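Local coordinates for uncharacterized protein (PDB 4R7F) that is of unknown function but carries three immunoglobulin-like beta-sandwich domains, one resembling the first domain of type 9 secretion system plug proteins, at residues A[348-353]-A[357-362]; A[59-62]-A[66-69]. All blocks are in the same frame, centred on the assembly; numbering follows the deposited sequence.

Contact 1. Residues A[348-353]-A[357-362]; sequences YLFVPT and VGQTGP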
loop_
_atom_site.group_PDB
_atom_site.type_symbol
_atom_site.label_atom_id
_atom_site.label_comp_id
_atom_site.label_asym_id
_atom_site.label_seq_id
_atom_site.Cartn_x
_atom_site.Cartn_y
_atom_site.Cartn_z
ATOM N N TYR A 348 -10.891 12.939 16.482
ATOM C CA TYR A 348 -11.039 13.507 17.780
ATOM C C TYR A 348 -10.403 12.574 18.802
ATOM O O TYR A 348 -10.826 11.437 18.960
ATOM C CB TYR A 348 -12.527 13.663 18.087
ATOM C CG TYR A 348 -13.277 14.653 17.210
ATOM C CD1 TYR A 348 -13.099 16.045 17.329
ATOM C CD2 TYR A 348 -14.219 14.204 16.308
ATOM C CE1 TYR A 348 -13.827 16.922 16.543
ATOM C CE2 TYR A 348 -14.930 15.074 15.522
ATOM C CZ TYR A 348 -14.738 16.418 15.623
ATOM O OH TYR A 348 -15.511 17.228 14.814
ATOM N N LEU A 349 -9.398 13.071 19.502
ATOM C CA LEU A 349 -8.715 12.285 20.499
ATOM C C LEU A 349 -9.057 12.822 21.874
ATOM O O LEU A 349 -9.174 14.009 22.057
ATOM C CB LEU A 349 -7.207 12.371 20.301
ATOM C CG LEU A 349 -6.592 11.766 19.048
ATOM C CD1 LEU A 349 -5.073 11.938 19.132
ATOM C CD2 LEU A 349 -6.943 10.294 18.930
ATOM N N PHE A 350 -9.190 11.917 22.821
ATOM C CA PHE A 350 -9.360 12.208 24.221
ATOM C C PHE A 350 -8.010 12.067 24.952
ATOM O O PHE A 350 -7.337 11.049 24.815
ATOM C CB PHE A 350 -10.355 11.178 24.787
ATOM C CG PHE A 350 -10.624 11.320 26.234
ATOM C CD1 PHE A 350 -11.347 12.402 26.714
ATOM C CD2 PHE A 350 -10.161 10.373 27.131
ATOM C CE1 PHE A 350 -11.597 12.545 28.074
ATOM C CE2 PHE A 350 -10.412 10.506 28.486
ATOM C CZ PHE A 350 -11.144 11.586 28.954
ATOM N N VAL A 351 -7.646 13.049 25.761
ATOM C CA VAL A 351 -6.430 12.972 26.590
ATOM C C VAL A 351 -6.880 13.006 28.039
ATOM O O VAL A 351 -7.432 14.020 28.473
ATOM C CB VAL A 351 -5.483 14.148 26.334
ATOM C CG1 VAL A 351 -4.238 14.026 27.196
ATOM C CG2 VAL A 351 -5.106 14.214 24.865
ATOM N N PRO A 352 -6.702 11.887 28.776
ATOM C CA PRO A 352 -7.095 11.767 30.182
ATOM C C PRO A 352 -6.331 12.795 30.980
ATOM O O PRO A 352 -5.256 13.177 30.554
ATOM C CB PRO A 352 -6.674 10.328 30.589
ATOM C CG PRO A 352 -6.363 9.645 29.339
ATOM C CD PRO A 352 -6.051 10.669 28.282
ATOM N N THR A 353 -6.889 13.287 32.083
ATOM C CA THR A 353 -6.229 14.364 32.832
ATOM C C THR A 353 -4.982 13.750 33.445
ATOM O O THR A 353 -4.991 12.579 33.849
ATOM C CB THR A 353 -7.136 15.020 33.909
ATOM O OG1 THR A 353 -7.725 14.005 34.748
ATOM C CG2 THR A 353 -8.238 15.964 33.234
ATOM N N VAL A 357 -0.947 11.585 26.317
ATOM C CA VAL A 357 -1.245 10.572 25.332
ATOM C C VAL A 357 -2.722 10.562 24.956
ATOM O O VAL A 357 -3.595 10.299 25.803
ATOM C CB VAL A 357 -0.906 9.190 25.911
ATOM C CG1 VAL A 357 -1.271 8.115 24.921
ATOM C CG2 VAL A 357 0.559 9.146 26.295
ATOM N N GLY A 358 -2.990 10.785 23.683
ATOM C CA GLY A 358 -4.362 10.813 23.175
ATOM C C GLY A 358 -4.880 9.423 22.846
ATOM O O GLY A 358 -4.127 8.524 22.448
ATOM N N GLN A 359 -6.176 9.262 23.011
ATOM C CA GLN A 359 -6.832 7.979 22.796
ATOM C C GLN A 359 -7.897 8.111 21.733
ATOM O O GLN A 359 -8.701 9.033 21.780
ATOM C CB GLN A 359 -7.532 7.576 24.078
ATOM C CG GLN A 359 -6.618 7.102 25.198
ATOM C CD GLN A 359 -7.361 6.941 26.547
ATOM O OE1 GLN A 359 -8.584 6.787 26.602
ATOM N NE2 GLN A 359 -6.620 7.001 27.627
ATOM N N THR A 360 -7.903 7.194 20.780
ATOM C CA THR A 360 -8.967 7.071 19.781
ATOM C C THR A 360 -10.208 6.361 20.366
ATOM O O THR A 360 -11.306 6.424 19.817
ATOM C CB THR A 360 -8.440 6.215 18.608
ATOM O OG1 THR A 360 -7.679 5.138 19.169
ATOM C CG2 THR A 360 -7.565 7.021 17.702
ATOM N N GLY A 361 -10.035 5.645 21.461
ATOM C CA GLY A 361 -11.103 4.786 21.938
ATOM C C GLY A 361 -12.428 5.461 22.246
ATOM O O GLY A 361 -13.480 4.983 21.844
ATOM N N PRO A 362 -12.389 6.548 23.013
ATOM C CA PRO A 362 -13.661 7.110 23.513
ATOM C C PRO A 362 -14.569 7.714 22.429
ATOM O O PRO A 362 -15.762 7.504 22.455
ATOM C CB PRO A 362 -13.198 8.165 24.521
ATOM C CG PRO A 362 -11.845 7.726 24.959
ATOM C CD PRO A 362 -11.219 7.116 23.715
HETATM O O HOH W 1 -11.226 9.567 21.101
#

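Contact 2. Residues A[59-62]-A[66-69]; sequences HCNA and QSQL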
loop_
_atom_site.group_PDB
_atom_site.type_symbol
_atom_site.label_atom_id
_atom_site.label_comp_id
_atom_site.label_asym_id
_atom_site.label_seq_id
_atom_site.Cartn_x
_atom_site.Cartn_y
_atom_site.Cartn_z
ATOM N N HIS A 59 20.490 20.101 14.507
ATOM C CA HIS A 59 20.652 18.680 14.512
ATOM C C HIS A 59 20.215 18.124 15.876
ATOM O O HIS A 59 20.650 18.634 16.922
ATOM C CB HIS A 59 22.082 18.268 14.213
ATOM C CG HIS A 59 22.226 16.791 14.057
ATOM N ND1 HIS A 59 22.543 15.957 15.108
ATOM C CD2 HIS A 59 22.005 15.985 12.992
ATOM C CE1 HIS A 59 22.574 14.710 14.679
ATOM N NE2 HIS A 59 22.221 14.696 13.406
ATOM N N CYS A 60 19.393 17.056 15.842
ATOM C CA CYS A 60 18.825 16.459 17.037
ATOM C C CYS A 60 19.172 15.003 17.207
ATOM O O CYS A 60 19.430 14.270 16.270
ATOM C CB CYS A 60 17.293 16.597 17.030
ATOM S SG CYS A 60 16.705 18.299 16.910
ATOM N N ASN A 61 19.128 14.570 18.444
ATOM C CA ASN A 61 19.273 13.158 18.746
ATOM C C ASN A 61 17.971 12.392 18.555
ATOM O O ASN A 61 16.968 12.969 18.142
ATOM C CB ASN A 61 19.911 13.018 20.130
ATOM C CG ASN A 61 21.429 13.227 20.056
ATOM O OD1 ASN A 61 22.056 13.001 18.995
ATOM N ND2 ASN A 61 22.014 13.687 21.136
ATOM N N ALA A 62 17.998 11.088 18.803
ATOM C CA ALA A 62 16.874 10.223 18.515
ATOM C C ALA A 62 15.576 10.709 19.150
ATOM O O ALA A 62 14.524 10.629 18.528
ATOM C CB ALA A 62 17.177 8.815 18.969
ATOM N N GLN A 66 18.139 18.470 21.110
ATOM C CA GLN A 66 19.299 18.920 20.321
ATOM C C GLN A 66 20.563 18.127 20.623
ATOM O O GLN A 66 20.877 17.873 21.788
ATOM C CB GLN A 66 19.573 20.388 20.575
ATOM C CG GLN A 66 20.597 20.986 19.630
ATOM C CD GLN A 66 20.693 22.508 19.766
ATOM O OE1 GLN A 66 19.983 23.137 20.546
ATOM N NE2 GLN A 66 21.570 23.090 19.002
ATOM N N SER A 67 21.286 17.728 19.574
ATOM C CA SER A 67 22.507 16.972 19.786
ATOM C C SER A 67 23.620 17.958 20.187
ATOM O O SER A 67 23.426 19.169 20.153
ATOM C CB SER A 67 22.876 16.180 18.531
ATOM O OG SER A 67 23.462 17.013 17.561
ATOM N N GLN A 68 24.777 17.429 20.551
ATOM C CA GLN A 68 25.935 18.263 20.860
ATOM C C GLN A 68 26.733 18.686 19.602
ATOM O O GLN A 68 27.770 19.310 19.711
ATOM C CB GLN A 68 26.836 17.532 21.861
ATOM C CG GLN A 68 27.639 16.409 21.234
ATOM C CD GLN A 68 28.394 15.586 22.261
ATOM O OE1 GLN A 68 29.381 16.045 22.855
ATOM N NE2 GLN A 68 27.943 14.357 22.469
ATOM N N LEU A 69 26.256 18.367 18.408
ATOM C CA LEU A 69 27.018 18.665 17.214
ATOM C C LEU A 69 26.948 20.142 16.926
ATOM O O LEU A 69 25.927 20.764 17.205
ATOM C CB LEU A 69 26.500 17.907 15.991
ATOM C CG LEU A 69 26.515 16.394 16.020
ATOM C CD1 LEU A 69 26.155 15.913 14.641
ATOM C CD2 LEU A 69 27.907 15.904 16.376
HETATM O O HOH W 2 22.768 20.713 16.797
HETATM O O HOH W 3 24.624 14.539 21.047
HETATM O O HOH W 4 20.300 14.741 23.234
#

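Contact 1. Residues A[348-353]-A[357-362]
The carbonyl oxygen of Gln-359 is gripped twice: Phe-350 N donates to Gln-359 O over 3.1 Å, nearly straight and on a lone pair in the carbonyl plane, while a water bonds to the same oxygen and spans to Tyr-348 O. Gln-359 N returns the exchange, donating to Phe-350 O at 2.8 Å, tilted 26° from that carbonyl plane. The pair forms a single antiparallel hydrogen-bonded bridge at the end of strand 342-352, where the chain, after leaving an antiparallel sheet, bridges back to the strand it has just left through one residue pair. Next to the bridge, Gly-358 CA makes a CA-H...O contact to Phe-350 O.

The two bridged residues send their side chains the same way, side by side. Phe-350 swings its ring alongside the Gln-359 amide because chi1, at 179°, sets CG opposite the backbone N; the amide is turned 66° to the ring, and Gln-359 OE1 lies at the ring edge, 4.0 Å from Phe-350 CD2. The other end of that amide reaches Pro-352, with Gln-359 NE2 3.2 Å from Pro-352 CG. With an alanine here, the Phe-350 ring edge and the Pro-352 ring would probably lose the amide that lies against both. Pro-362 comes in at about a right angle to the Phe-350 side chain, its CG 3.8 Å from Phe-350 CB.

Leu-349 and Thr-360 pair up separately. Thr-360 OG1 is hydrogen-bonded to Asn-366, which leaves its methyl to meet the leucine. Strand 305-310 flanks strand 342-352, Tyr-308 sharing backbone hydrogen bonds with Leu-349. The leucine's contact is methyl to methyl, Leu-349 CD2 to Thr-360 CG2 at 3.6 Å.

Contact 2. Residues A[59-62]-A[66-69]
Hydrogen bonds join His-59 to Ser-67 at two places. Ser-67 N donates to His-59 O at 2.9 Å, almost straight at the hydrogen, though it sits 21° out of the carbonyl plane. At the side chains, His-59 ND1 and Ser-67 OG lie 2.8 Å apart, and either may be the donor. With chi1 78°, Ser-67 OG stands between its own backbone N and carbonyl carbon, where it also accepts from Leu-69 N at 3.2 Å. The Leu-69 N to Ser-67 OG bond makes an ST turn, so the hydroxyl joins the histidine ring to the turn of its own loop. The far ring nitrogen, His-59 NE2, is bonded to Ser-113 O, leaving both ring nitrogens with partners that fix how the imidazole is rotated.

The setting is the end of strand 53-60 in the domain related to the type 9 secretion system plug proteins: the chain leaves the sheet, loops through three residues, and comes back beside the strand end, where Cys-60 and Gln-66 form a single backbone bridge.

Apolar packing falls on the ring face. Leu-69 CD1 lies 3.9 Å from the centroid of the His-59 ring, 23° off the normal and displaced toward the rim, a CH-pi contact. Tyr-116 meets the same histidine edge-to-face.

Waters add further bridges between the segments. One molecule donates to both His-59 O and Leu-69 O. Another accepts from Asn-61 ND2 at 2.7 Å and from Gln-68 N, and a third accepts from Asn-61 ND2 at 2.9 Å. The amide of Asn-61 comes up beside the serine, its OD1 3.3 Å from Ser-67 CB, while that oxygen accepts from Asp-388 N.

In the fold
Contact 2 (59-62 with 66-69) closes long before contact 1 (348-353 with 357-362) opens, and the two do not touch: their centres are 30 Å apart and their nearest atoms about 16 Å. Both occur where a strand ends and the chain turns back beside it, with three residues between the segments and a single bridged pair. The side chain of Thr-360 in contact 1 is about 10 Å from a bound magnesium ion; the magnesium ligands Glu-223, Asp-269, Asp-271 and Gln-371 belong to neither contact. Contact 2 instead meets the later part of the chain, through Arg-386 and Asp-388.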